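Local structure of SH3 domain-containing protein (Dictyostelium discoideum, 4NQI) at residues 23-27 with 180-184; 85-91 with 208-213; 102-107 with 191-197; 124-129 with 172-176. The protein remodels membranes through its N-terminal inverse BAR (I-BAR) domain, the part described here, to control osmoregulation, phagocytosis and cytokinesis, and probably binds phosphatidylinositol lipids. All coordinates share one frame; numbering follows the deposited sequence.

Contact 1 of 4, residues 23-27 with 180-184; sequences TINNL and VVLME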
loop_
_atom_site.group_PDB
_atom_site.type_symbol
_atom_site.label_atom_id
_atom_site.label_comp_id
_atom_site.label_asym_id
_atom_site.label_seq_id
_atom_site.Cartn_x
_atom_site.Cartn_y
_atom_site.Cartn_z
ATOM N N THR B 23 23.556 25.439 -16.231
ATOM C CA THR B 23 22.219 25.357 -15.645
ATOM C C THR B 23 21.149 25.457 -16.735
ATOM O O THR B 23 20.115 24.785 -16.670
ATOM C CB THR B 23 21.990 26.465 -14.597
ATOM O OG1 THR B 23 23.097 26.506 -13.687
ATOM C CG2 THR B 23 20.706 26.214 -13.818
ATOM N N ILE B 24 21.406 26.305 -17.730
ATOM C CA ILE B 24 20.514 26.452 -18.877
ATOM C C ILE B 24 20.439 25.148 -19.677
ATOM O O ILE B 24 19.350 24.702 -20.044
ATOM C CB ILE B 24 20.951 27.623 -19.791
ATOM C CG1 ILE B 24 20.639 28.967 -19.124
ATOM C CG2 ILE B 24 20.255 27.550 -21.141
ATOM C CD1 ILE B 24 21.251 30.165 -19.835
ATOM N N ASN B 25 21.595 24.540 -19.937
ATOM C CA ASN B 25 21.640 23.260 -20.640
ATOM C C ASN B 25 20.873 22.171 -19.890
ATOM O O ASN B 25 20.149 21.384 -20.499
ATOM C CB ASN B 25 23.087 22.819 -20.889
ATOM C CG ASN B 25 23.180 21.601 -21.797
ATOM O OD1 ASN B 25 22.942 21.693 -23.003
ATOM N ND2 ASN B 25 23.532 20.453 -21.222
ATOM N N ASN B 26 21.022 22.144 -18.569
ATOM C CA ASN B 26 20.346 21.153 -17.737
ATOM C C ASN B 26 18.820 21.234 -17.833
ATOM O O ASN B 26 18.143 20.211 -17.945
ATOM C CB ASN B 26 20.784 21.295 -16.275
ATOM C CG ASN B 26 20.462 20.065 -15.446
ATOM O OD1 ASN B 26 20.629 18.935 -15.904
ATOM N ND2 ASN B 26 19.993 20.278 -14.220
ATOM N N LEU B 27 18.287 22.453 -17.800
ATOM C CA LEU B 27 16.840 22.671 -17.798
ATOM C C LEU B 27 16.208 22.499 -19.177
ATOM O O LEU B 27 15.031 22.148 -19.292
ATOM C CB LEU B 27 16.514 24.060 -17.244
ATOM C CG LEU B 27 16.726 24.237 -15.740
ATOM C CD1 LEU B 27 16.864 25.705 -15.373
ATOM C CD2 LEU B 27 15.565 23.615 -14.988
ATOM N N VAL B 180 18.634 31.999 -13.186
ATOM C CA VAL B 180 18.511 30.630 -13.685
ATOM C C VAL B 180 18.655 29.565 -12.586
ATOM O O VAL B 180 17.940 28.560 -12.603
ATOM C CB VAL B 180 19.474 30.354 -14.871
ATOM C CG1 VAL B 180 20.922 30.350 -14.408
ATOM C CG2 VAL B 180 19.125 29.046 -15.555
ATOM N N VAL B 181 19.558 29.790 -11.630
ATOM C CA VAL B 181 19.717 28.871 -10.502
ATOM C C VAL B 181 18.421 28.804 -9.695
ATOM O O VAL B 181 18.018 27.736 -9.227
ATOM C CB VAL B 181 20.905 29.270 -9.590
ATOM C CG1 VAL B 181 20.922 28.432 -8.316
ATOM C CG2 VAL B 181 22.218 29.104 -10.327
ATOM N N LEU B 182 17.761 29.951 -9.557
ATOM C CA LEU B 182 16.489 30.020 -8.847
ATOM C C LEU B 182 15.340 29.444 -9.676
ATOM O O LEU B 182 14.349 28.972 -9.121
ATOM C CB LEU B 182 16.181 31.457 -8.416
ATOM C CG LEU B 182 17.126 32.049 -7.369
ATOM C CD1 LEU B 182 16.581 33.348 -6.784
ATOM C CD2 LEU B 182 17.403 31.039 -6.266
HETATM N N MSE B 183 15.471 29.482 -11.000
HETATM C CA MSE B 183 14.499 28.828 -11.874
HETATM C C MSE B 183 14.532 27.315 -11.669
HETATM O O MSE B 183 13.502 26.645 -11.754
HETATM C CB MSE B 183 14.778 29.159 -13.343
HETATM C CG MSE B 183 14.159 30.462 -13.828
HETATM SE SE MSE B 183 14.586 30.831 -15.694
HETATM C CE MSE B 183 14.133 29.090 -16.439
ATOM N N GLU B 184 15.722 26.785 -11.397
ATOM C CA GLU B 184 15.909 25.349 -11.212
ATOM C C GLU B 184 15.403 24.895 -9.844
ATOM O O GLU B 184 14.779 23.839 -9.730
ATOM C CB GLU B 184 17.385 24.983 -11.376
ATOM C CG GLU B 184 17.657 23.489 -11.491
ATOM C CD GLU B 184 19.117 23.189 -11.778
ATOM O OE1 GLU B 184 19.971 23.493 -10.916
ATOM O OE2 GLU B 184 19.413 22.655 -12.868
#
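V180 is the bump that fills a hollow between T23, I24 and L27, where helices 15-64 and 152-224 of the I-BAR helical bundle run alongside each other in roughly the same direction. CG2 of V180 does most of the filling: CG1 lies between the backbone N and the carbonyl carbon (chi1 69°), which puts CG2 anti to N, facing T23 and I24. It rests 3.7 Å from CG2 of T23, while the I24 side chain crosses that of V180 at about a right angle, its CG1 3.9 Å from CG2 of V180. Methyl CD1 of L27 closes the hollow from the next turn, 4.0 Å from CG2 of V180. F121 packs on both I24 and V180, so the apolar patch continues onto helix 72-140.

One turn on, the roles are exchanged. E184 crosses the interface with CG anti to the backbone N (chi1 -168°) and the chain extended beyond it, its CG 4.1 Å from CD2 of L27 and its carboxylate brought beside the methyl of T23. The hydroxyl OG1 of T23 is meanwhile occupied by the backbone oxygen of I19. Replacing E184 by an alanine would probably uncover CD2 of L27 and deprive the N26 amide of its carboxylate partner. That amide also donates through ND2 to OD1 of N70 of the second subunit, tying this pair to the dimer interface. The E184 carboxylate stands nearly perpendicular to the N26 amide: N26 ND2 meets E184 OE2 at 2.8 Å, on the syn side but 33° out of the carboxylate plane, while OE2 lies in the amide plane.

Contact 2 of 4, residues 85-91 with 208-213; sequences IKDLENR and DTMSKF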
loop_
_atom_site.group_PDB
_atom_site.type_symbol
_atom_site.label_atom_id
_atom_site.label_comp_id
_atom_site.label_asym_id
_atom_site.label_seq_id
_atom_site.Cartn_x
_atom_site.Cartn_y
_atom_site.Cartn_z
ATOM N N ILE B 85 -11.361 -4.681 4.924
ATOM C CA ILE B 85 -10.608 -4.796 3.679
ATOM C C ILE B 85 -11.249 -3.967 2.565
ATOM O O ILE B 85 -10.549 -3.310 1.792
ATOM C CB ILE B 85 -10.441 -6.276 3.245
ATOM C CG1 ILE B 85 -9.561 -7.025 4.250
ATOM C CG2 ILE B 85 -9.837 -6.373 1.853
ATOM C CD1 ILE B 85 -9.218 -8.448 3.840
ATOM N N LYS B 86 -12.577 -3.979 2.492
ATOM C CA LYS B 86 -13.284 -3.178 1.495
ATOM C C LYS B 86 -12.994 -1.687 1.675
ATOM O O LYS B 86 -12.587 -1.005 0.727
ATOM C CB LYS B 86 -14.792 -3.429 1.561
ATOM C CG LYS B 86 -15.578 -2.639 0.521
ATOM N N ASP B 87 -13.188 -1.191 2.894
ATOM C CA ASP B 87 -12.952 0.218 3.190
ATOM C C ASP B 87 -11.513 0.644 2.900
ATOM O O ASP B 87 -11.282 1.716 2.349
ATOM C CB ASP B 87 -13.333 0.529 4.638
ATOM C CG ASP B 87 -14.835 0.528 4.854
ATOM O OD1 ASP B 87 -15.579 0.656 3.855
ATOM O OD2 ASP B 87 -15.271 0.412 6.020
ATOM N N LEU B 88 -10.550 -0.198 3.265
ATOM C CA LEU B 88 -9.141 0.104 3.017
ATOM C C LEU B 88 -8.784 0.083 1.527
ATOM O O LEU B 88 -8.006 0.918 1.061
ATOM C CB LEU B 88 -8.240 -0.857 3.798
ATOM C CG LEU B 88 -8.241 -0.683 5.319
ATOM C CD1 LEU B 88 -7.404 -1.756 5.992
ATOM C CD2 LEU B 88 -7.726 0.694 5.702
ATOM N N GLU B 89 -9.354 -0.857 0.777
ATOM C CA GLU B 89 -9.072 -0.946 -0.655
ATOM C C GLU B 89 -9.724 0.193 -1.436
ATOM O O GLU B 89 -9.186 0.642 -2.451
ATOM C CB GLU B 89 -9.489 -2.305 -1.226
ATOM C CG GLU B 89 -8.683 -3.484 -0.687
ATOM C CD GLU B 89 -7.178 -3.295 -0.824
ATOM O OE1 GLU B 89 -6.726 -2.695 -1.823
ATOM O OE2 GLU B 89 -6.441 -3.754 0.074
ATOM N N ASN B 90 -10.879 0.656 -0.964
ATOM C CA ASN B 90 -11.504 1.847 -1.528
ATOM C C ASN B 90 -10.609 3.069 -1.333
ATOM O O ASN B 90 -10.484 3.906 -2.229
ATOM C CB ASN B 90 -12.881 2.093 -0.898
ATOM C CG ASN B 90 -13.994 1.322 -1.594
ATOM O OD1 ASN B 90 -14.012 1.200 -2.820
ATOM N ND2 ASN B 90 -14.934 0.808 -0.810
ATOM N N ARG B 91 -9.981 3.160 -0.164
ATOM C CA ARG B 91 -9.110 4.290 0.148
ATOM C C ARG B 91 -7.771 4.216 -0.582
ATOM O O ARG B 91 -7.148 5.246 -0.844
ATOM C CB ARG B 91 -8.891 4.405 1.659
ATOM C CG ARG B 91 -10.176 4.608 2.451
ATOM C CD ARG B 91 -9.903 4.792 3.938
ATOM N NE ARG B 91 -11.065 4.438 4.752
ATOM C CZ ARG B 91 -11.528 5.164 5.766
ATOM N NH1 ARG B 91 -10.933 6.299 6.106
ATOM N NH2 ARG B 91 -12.592 4.751 6.443
ATOM N N ASP B 208 -4.819 4.457 8.745
ATOM C CA ASP B 208 -6.135 3.822 8.757
ATOM C C ASP B 208 -6.003 2.299 8.800
ATOM O O ASP B 208 -6.809 1.614 9.431
ATOM C CB ASP B 208 -6.954 4.242 7.534
ATOM C CG ASP B 208 -7.294 5.722 7.533
ATOM O OD1 ASP B 208 -7.243 6.356 8.610
ATOM O OD2 ASP B 208 -7.626 6.252 6.451
ATOM N N THR B 209 -4.982 1.779 8.123
ATOM C CA THR B 209 -4.729 0.340 8.092
ATOM C C THR B 209 -4.378 -0.187 9.481
ATOM O O THR B 209 -4.918 -1.212 9.920
ATOM C CB THR B 209 -3.593 -0.007 7.115
ATOM O OG1 THR B 209 -3.917 0.486 5.810
ATOM C CG2 THR B 209 -3.386 -1.513 7.045
HETATM N N MSE B 210 -3.479 0.517 10.169
HETATM C CA MSE B 210 -3.075 0.131 11.520
HETATM C C MSE B 210 -4.265 0.160 12.475
HETATM O O MSE B 210 -4.456 -0.760 13.270
HETATM C CB MSE B 210 -1.970 1.050 12.047
HETATM C CG MSE B 210 -0.670 0.991 11.259
HETATM SE SE MSE B 210 0.687 2.221 11.941
HETATM C CE MSE B 210 1.009 1.394 13.671
ATOM N N SER B 211 -5.065 1.219 12.388
ATOM C CA SER B 211 -6.238 1.374 13.246
ATOM C C SER B 211 -7.266 0.263 13.025
ATOM O O SER B 211 -7.792 -0.301 13.985
ATOM C CB SER B 211 -6.889 2.738 13.010
ATOM O OG SER B 211 -8.033 2.906 13.828
ATOM N N LYS B 212 -7.543 -0.052 11.761
ATOM C CA LYS B 212 -8.558 -1.051 11.424
ATOM C C LYS B 212 -8.119 -2.487 11.708
ATOM O O LYS B 212 -8.818 -3.224 12.403
ATOM C CB LYS B 212 -8.993 -0.916 9.961
ATOM C CG LYS B 212 -9.981 0.212 9.701
ATOM C CD LYS B 212 -10.830 -0.069 8.463
ATOM C CE LYS B 212 -11.813 1.066 8.194
ATOM N NZ LYS B 212 -12.804 1.250 9.294
ATOM N N PHE B 213 -6.968 -2.880 11.167
ATOM C CA PHE B 213 -6.496 -4.262 11.276
ATOM C C PHE B 213 -6.194 -4.700 12.712
ATOM O O PHE B 213 -6.226 -5.891 13.018
ATOM C CB PHE B 213 -5.288 -4.501 10.358
ATOM C CG PHE B 213 -5.657 -4.723 8.913
ATOM C CD1 PHE B 213 -6.990 -4.803 8.529
ATOM C CD2 PHE B 213 -4.675 -4.865 7.942
ATOM C CE1 PHE B 213 -7.336 -5.015 7.204
ATOM C CE2 PHE B 213 -5.016 -5.076 6.614
ATOM C CZ PHE B 213 -6.348 -5.150 6.247
#
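L88 and T209, whose CA atoms are 6.7 Å apart, mark the close point of two helix segments that run almost exactly antiparallel, at 176°. L88 is a knob in the classical sense: it sits in a hole made by D208, T209, K212 and F213. Its CG lies anti to the carbonyl carbon (chi1 -69°), which carries the branch into the hole, where the two methyls take different partners. CD1 lies over one face of the F213 ring in a CH-pi contact, 3.8 Å from the ring centroid and displaced toward the rim. CD2 goes instead toward the T209 side, 3.8 Å from OG1 of T209, a hydroxyl already bonded to the backbone oxygen of L205. The aliphatic chain of K212 slides past L88 in the opposite sense, its CD 4.1 Å from CG of L88. An alanine in place of L88 would probably open a gap in this hole and strip the F213 face of its methyl cover.

Polar groups border the apolar centre. R91 NH1 forms a salt bridge with D208 OD2, but at 3.3 Å and with a poorly aligned N-H (123°) the hydrogen bond within it is weak. The end of K212 bends at its last torsion, and its NZ stays 4.2 Å from OD2 of D87, an attraction longer than a salt bridge. One turn before L88, CG1 of I85 reaches CE1 of F213 at 4.2 Å. The pair sits beside helix 15-64, where I85 packs on L63, and against the second subunit, whose F195 and L199 touch I85 and F213.

Contact 3 of 4, residues 102-107 with 191-197; sequences EFITPN and FLSQFNQ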
loop_
_atom_site.group_PDB
_atom_site.type_symbol
_atom_site.label_atom_id
_atom_site.label_comp_id
_atom_site.label_asym_id
_atom_site.label_seq_id
_atom_site.Cartn_x
_atom_site.Cartn_y
_atom_site.Cartn_z
ATOM N N GLU B 102 -2.962 15.032 -8.477
ATOM C CA GLU B 102 -2.166 16.026 -7.758
ATOM C C GLU B 102 -0.690 16.043 -8.158
ATOM O O GLU B 102 0.008 17.028 -7.907
ATOM C CB GLU B 102 -2.287 15.826 -6.244
ATOM C CG GLU B 102 -3.719 15.767 -5.719
ATOM C CD GLU B 102 -4.341 17.139 -5.556
ATOM O OE1 GLU B 102 -3.656 18.145 -5.846
ATOM O OE2 GLU B 102 -5.514 17.214 -5.134
ATOM N N PHE B 103 -0.210 14.960 -8.770
ATOM C CA PHE B 103 1.178 14.913 -9.242
ATOM C C PHE B 103 1.326 14.728 -10.753
ATOM O O PHE B 103 1.839 15.609 -11.443
ATOM C CB PHE B 103 1.980 13.824 -8.523
ATOM C CG PHE B 103 3.356 13.619 -9.096
ATOM C CD1 PHE B 103 4.308 14.625 -9.018
ATOM C CD2 PHE B 103 3.696 12.428 -9.720
ATOM C CE1 PHE B 103 5.575 14.447 -9.550
ATOM C CE2 PHE B 103 4.962 12.242 -10.250
ATOM C CZ PHE B 103 5.901 13.255 -10.166
ATOM N N ILE B 104 0.887 13.573 -11.252
ATOM C CA ILE B 104 1.103 13.174 -12.646
ATOM C C ILE B 104 0.653 14.216 -13.674
ATOM O O ILE B 104 1.465 14.705 -14.462
ATOM C CB ILE B 104 0.443 11.809 -12.946
ATOM C CG1 ILE B 104 1.201 10.692 -12.224
ATOM C CG2 ILE B 104 0.407 11.542 -14.444
ATOM C CD1 ILE B 104 0.440 9.386 -12.151
ATOM N N THR B 105 -0.633 14.556 -13.661
ATOM C CA THR B 105 -1.170 15.551 -14.593
ATOM C C THR B 105 -0.612 16.976 -14.383
ATOM O O THR B 105 -0.230 17.631 -15.353
ATOM C CB THR B 105 -2.723 15.556 -14.611
ATOM O OG1 THR B 105 -3.212 14.212 -14.725
ATOM C CG2 THR B 105 -3.245 16.382 -15.774
ATOM N N PRO B 106 -0.562 17.465 -13.125
ATOM C CA PRO B 106 -0.019 18.820 -12.949
ATOM C C PRO B 106 1.478 18.955 -13.248
ATOM O O PRO B 106 1.895 20.027 -13.687
ATOM C CB PRO B 106 -0.279 19.113 -11.468
ATOM C CG PRO B 106 -1.393 18.208 -11.092
ATOM C CD PRO B 106 -1.166 16.961 -11.878
ATOM N N ASN B 107 2.273 17.914 -13.011
ATOM C CA ASN B 107 3.710 18.008 -13.280
ATOM C C ASN B 107 4.033 17.791 -14.757
ATOM O O ASN B 107 5.023 18.321 -15.266
ATOM C CB ASN B 107 4.511 17.044 -12.402
ATOM C CG ASN B 107 5.946 17.499 -12.193
ATOM O OD1 ASN B 107 6.884 16.920 -12.747
ATOM N ND2 ASN B 107 6.123 18.548 -11.392
ATOM N N PHE B 191 8.092 20.194 -7.907
ATOM C CA PHE B 191 8.082 18.747 -8.105
ATOM C C PHE B 191 7.823 18.022 -6.788
ATOM O O PHE B 191 6.942 17.163 -6.705
ATOM C CB PHE B 191 9.410 18.283 -8.714
ATOM C CG PHE B 191 9.556 16.786 -8.798
ATOM C CD1 PHE B 191 8.979 16.076 -9.840
ATOM C CD2 PHE B 191 10.286 16.091 -7.841
ATOM C CE1 PHE B 191 9.117 14.698 -9.922
ATOM C CE2 PHE B 191 10.427 14.714 -7.919
ATOM C CZ PHE B 191 9.842 14.019 -8.962
ATOM N N LEU B 192 8.594 18.372 -5.762
ATOM C CA LEU B 192 8.440 17.772 -4.442
ATOM C C LEU B 192 7.103 18.150 -3.806
ATOM O O LEU B 192 6.434 17.305 -3.203
ATOM C CB LEU B 192 9.599 18.179 -3.527
ATOM C CG LEU B 192 10.975 17.597 -3.863
ATOM C CD1 LEU B 192 12.059 18.163 -2.945
ATOM C CD2 LEU B 192 10.943 16.078 -3.774
ATOM N N SER B 193 6.716 19.415 -3.948
ATOM C CA SER B 193 5.461 19.913 -3.386
ATOM C C SER B 193 4.253 19.152 -3.930
ATOM O O SER B 193 3.278 18.912 -3.212
ATOM C CB SER B 193 5.310 21.407 -3.681
ATOM O OG SER B 193 4.152 21.937 -3.068
ATOM N N GLN B 194 4.324 18.772 -5.203
ATOM C CA GLN B 194 3.253 18.004 -5.828
ATOM C C GLN B 194 3.310 16.538 -5.408
ATOM O O GLN B 194 2.276 15.932 -5.130
ATOM C CB GLN B 194 3.309 18.147 -7.353
ATOM C CG GLN B 194 2.881 19.527 -7.854
ATOM C CD GLN B 194 3.213 19.762 -9.317
ATOM O OE1 GLN B 194 3.932 18.979 -9.941
ATOM N NE2 GLN B 194 2.695 20.853 -9.871
ATOM N N PHE B 195 4.515 15.973 -5.352
ATOM C CA PHE B 195 4.683 14.585 -4.926
ATOM C C PHE B 195 4.234 14.397 -3.475
ATOM O O PHE B 195 3.744 13.328 -3.104
ATOM C CB PHE B 195 6.136 14.126 -5.103
ATOM C CG PHE B 195 6.289 12.637 -5.264
ATOM C CD1 PHE B 195 6.108 12.039 -6.504
ATOM C CD2 PHE B 195 6.606 11.834 -4.179
ATOM C CE1 PHE B 195 6.243 10.667 -6.658
ATOM C CE2 PHE B 195 6.742 10.460 -4.328
ATOM C CZ PHE B 195 6.560 9.879 -5.568
ATOM N N ASN B 196 4.391 15.445 -2.665
ATOM C CA ASN B 196 3.985 15.416 -1.259
ATOM C C ASN B 196 2.508 15.070 -1.037
ATOM O O ASN B 196 2.146 14.511 -0.001
ATOM C CB ASN B 196 4.295 16.756 -0.584
ATOM C CG ASN B 196 5.769 16.932 -0.275
ATOM O OD1 ASN B 196 6.554 15.985 -0.344
ATOM N ND2 ASN B 196 6.148 18.153 0.088
ATOM N N GLN B 197 1.658 15.419 -1.999
ATOM C CA GLN B 197 0.230 15.128 -1.895
ATOM C C GLN B 197 -0.018 13.624 -1.835
ATOM O O GLN B 197 -0.892 13.157 -1.103
ATOM C CB GLN B 197 -0.531 15.738 -3.073
ATOM C CG GLN B 197 -0.263 17.224 -3.279
ATOM C CD GLN B 197 -0.602 18.048 -2.054
ATOM O OE1 GLN B 197 -1.654 17.867 -1.441
ATOM N NE2 GLN B 197 0.295 18.954 -1.685
#
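F103 and F195 both carry their rings anti to the backbone N, at chi1 173° and -155°, and these torsions swing the two groups together between helices 72-140 and 152-224. They meet edge to face. CD1 of F195 stands over the centre of the F103 ring, with 5.1 Å between the ring centroids. F191, from the turn before F195, comes to the F103 ring at its edge instead, its CE1 3.5 Å from CZ of F103. The F103 ring is therefore met from above and from the rim by two residues of one helix.

Beside the rings runs a polar strip. Q194 stretches out beyond CG, passing the backbone oxygen of E102, and its OE1 accepts ND2 of N107 at 2.7 Å. The two amides are nearly perpendicular, and the donor is tilted 26° from the Q194 carbonyl plane. N107 ND2 has a further partner in a bound PEG, probably from the crystallisation liquor, while its OD1 lies 3.7 Å from CD1 of F191, at the ring edge. At the far end, CB of E102 and CB of Q197 touch at 3.6 Å.

Helix 72-140 widens into a pi-type turn at 102-104 and kinks before P106. F35 of helix 15-64 and F78 of the second subunit also meet F191. F103, F191 and F195 thus form an aromatic cluster close to the centre of the chain, within the interlocked helices of an I-BAR dimer.

Contact 4 of 4, residues 124-129 with 172-176; sequences NYKKDR and LNANK
D128 and K176 join the two antiparallel arms of a predicted coiled coil, helices 72-140 and 152-224, toward one end of the elongated I-BAR domain. NZ of K176 reaches OD2 of D128 at 3.2 Å, on the anti side of the carboxylate and 17° out of its plane. The other oxygen is engaged from within its own helix: K127 NZ bonds D128 OD1 at 3.1 Å, coming from above the carboxylate plane. CB and CG of K176 run past the edge of the Y125 ring, and bends at chi2 and chi4 then turn the ammonium to the D128 carboxylate. CE1 of Y125 lies 3.4 Å from CB of K176, and CD1 of Y125 lies 3.6 Å from CG of K176.

A turn away, the methyl CD2 of L172 tucks against the D128 backbone and side chain, 3.7 Å from CB of D128. On the Y125 side a water spans the helices, 2.6 Å from OH of Y125 and equally far from the backbone O of N173, to which it donates. I17 and T20 pack on Y125, so its ring meets residues of both helix 15-64 and helix 152-224.

The chemistry is that of a mixed interface, polar and aliphatic. Two lysines share one carboxylate, one on each oxygen, which would be expected to favour its ionised form, while the aliphatic part of K176 supplies much of the packing against the tyrosine.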
loop_
_atom_site.group_PDB
_atom_site.type_symbol
_atom_site.label_atom_id
_atom_site.label_comp_id
_atom_site.label_asym_id
_atom_site.label_seq_id
_atom_site.Cartn_x
_atom_site.Cartn_y
_atom_site.Cartn_z
ATOM N N ASN B 124 16.618 35.842 -24.261
ATOM C CA ASN B 124 16.978 37.090 -23.595
ATOM C C ASN B 124 18.414 37.102 -23.075
ATOM O O ASN B 124 19.003 38.168 -22.889
ATOM C CB ASN B 124 16.006 37.377 -22.447
ATOM C CG ASN B 124 14.667 37.901 -22.930
ATOM O OD1 ASN B 124 14.362 37.861 -24.123
ATOM N ND2 ASN B 124 13.857 38.398 -22.000
ATOM N N TYR B 125 18.972 35.919 -22.830
ATOM C CA TYR B 125 20.356 35.815 -22.382
ATOM C C TYR B 125 21.321 36.126 -23.522
ATOM O O TYR B 125 22.279 36.878 -23.340
ATOM C CB TYR B 125 20.654 34.433 -21.793
ATOM C CG TYR B 125 21.982 34.376 -21.077
ATOM C CD1 TYR B 125 22.173 35.067 -19.889
ATOM C CD2 TYR B 125 23.047 33.647 -21.590
ATOM C CE1 TYR B 125 23.382 35.032 -19.230
ATOM C CE2 TYR B 125 24.265 33.604 -20.932
ATOM C CZ TYR B 125 24.422 34.301 -19.752
ATOM O OH TYR B 125 25.624 34.272 -19.084
ATOM N N LYS B 126 21.068 35.543 -24.693
ATOM C CA LYS B 126 21.875 35.823 -25.876
ATOM C C LYS B 126 21.763 37.295 -26.258
ATOM O O LYS B 126 22.755 37.929 -26.618
ATOM C CB LYS B 126 21.426 34.959 -27.061
ATOM C CG LYS B 126 21.336 33.465 -26.777
ATOM N N LYS B 127 20.548 37.828 -26.171
ATOM C CA LYS B 127 20.260 39.195 -26.595
ATOM C C LYS B 127 20.936 40.238 -25.701
ATOM O O LYS B 127 21.637 41.123 -26.197
ATOM C CB LYS B 127 18.745 39.427 -26.631
ATOM C CG LYS B 127 18.311 40.670 -27.396
ATOM C CD LYS B 127 16.803 40.871 -27.319
ATOM C CE LYS B 127 16.338 41.007 -25.879
ATOM N NZ LYS B 127 17.038 42.116 -25.174
ATOM N N ASP B 128 20.727 40.126 -24.390
ATOM C CA ASP B 128 21.309 41.064 -23.429
ATOM C C ASP B 128 22.834 41.031 -23.442
ATOM O O ASP B 128 23.487 42.063 -23.281
ATOM C CB ASP B 128 20.799 40.777 -22.012
ATOM C CG ASP B 128 19.362 41.211 -21.806
ATOM O OD1 ASP B 128 18.860 42.020 -22.613
ATOM O OD2 ASP B 128 18.737 40.750 -20.825
ATOM N N ARG B 129 23.397 39.842 -23.631
ATOM C CA ARG B 129 24.846 39.685 -23.681
ATOM C C ARG B 129 25.405 40.231 -24.993
ATOM O O ARG B 129 26.506 40.783 -25.026
ATOM C CB ARG B 129 25.235 38.216 -23.502
ATOM C CG ARG B 129 26.634 38.017 -22.949
ATOM C CD ARG B 129 26.701 36.806 -22.027
ATOM N NE ARG B 129 27.043 35.578 -22.741
ATOM C CZ ARG B 129 28.288 35.149 -22.927
ATOM N NH1 ARG B 129 29.310 35.852 -22.460
ATOM N NH2 ARG B 129 28.512 34.017 -23.584
ATOM N N LEU B 172 25.277 41.982 -15.034
ATOM C CA LEU B 172 24.262 41.276 -15.802
ATOM C C LEU B 172 24.502 39.772 -15.741
ATOM O O LEU B 172 23.560 38.999 -15.559
ATOM C CB LEU B 172 24.259 41.744 -17.259
ATOM C CG LEU B 172 23.362 40.955 -18.218
ATOM C CD1 LEU B 172 21.900 41.079 -17.817
ATOM C CD2 LEU B 172 23.566 41.404 -19.659
ATOM N N ASN B 173 25.761 39.363 -15.892
ATOM C CA ASN B 173 26.122 37.948 -15.818
ATOM C C ASN B 173 25.735 37.322 -14.478
ATOM O O ASN B 173 25.204 36.214 -14.432
ATOM C CB ASN B 173 27.621 37.752 -16.067
ATOM C CG ASN B 173 28.054 38.209 -17.447
ATOM O OD1 ASN B 173 27.238 38.339 -18.361
ATOM N ND2 ASN B 173 29.353 38.449 -17.606
ATOM N N ALA B 174 26.008 38.041 -13.393
ATOM C CA ALA B 174 25.706 37.563 -12.046
ATOM C C ALA B 174 24.202 37.543 -11.771
ATOM O O ALA B 174 23.700 36.635 -11.105
ATOM C CB ALA B 174 26.428 38.408 -11.011
ATOM N N ASN B 175 23.490 38.551 -12.271
ATOM C CA ASN B 175 22.032 38.588 -12.159
ATOM C C ASN B 175 21.383 37.429 -12.910
ATOM O O ASN B 175 20.435 36.813 -12.426
ATOM C CB ASN B 175 21.481 39.922 -12.681
ATOM C CG ASN B 175 21.623 41.053 -11.677
ATOM O OD1 ASN B 175 21.646 40.826 -10.465
ATOM N ND2 ASN B 175 21.704 42.282 -12.177
ATOM N N LYS B 176 21.903 37.141 -14.100
ATOM C CA LYS B 176 21.393 36.052 -14.926
ATOM C C LYS B 176 21.723 34.686 -14.334
ATOM O O LYS B 176 21.026 33.706 -14.603
ATOM C CB LYS B 176 21.957 36.146 -16.343
ATOM C CG LYS B 176 21.444 37.327 -17.154
ATOM C CD LYS B 176 19.923 37.374 -17.156
ATOM C CE LYS B 176 19.401 38.362 -18.182
ATOM N NZ LYS B 176 19.933 38.055 -19.532
HETATM O O HOH W 1 25.727 34.801 -16.558
#

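In the fold
Contacts 2, 3 and 4 sample one antiparallel helix pair, 72-140 with 152-224, at three places along the domain, whereas contact 1 brings helix 15-64 to the same helix 152-224 in a roughly parallel sense. Contact 1 is the buried one; the others are partly buried. Contact 3 lies near the chain's centre and relies on aromatic rings and an amide pair; contacts 2 and 4, on opposite sides of that centre with their own centres about 55 Å apart, add lysines, arginine and aspartates. Contacts 1 and 4 touch, I24 CD1 lying 4.3 Å from Y125 CD2. The second subunit touches contacts 1, 2 and 3; near contact 4 it meets only A174, which takes no part.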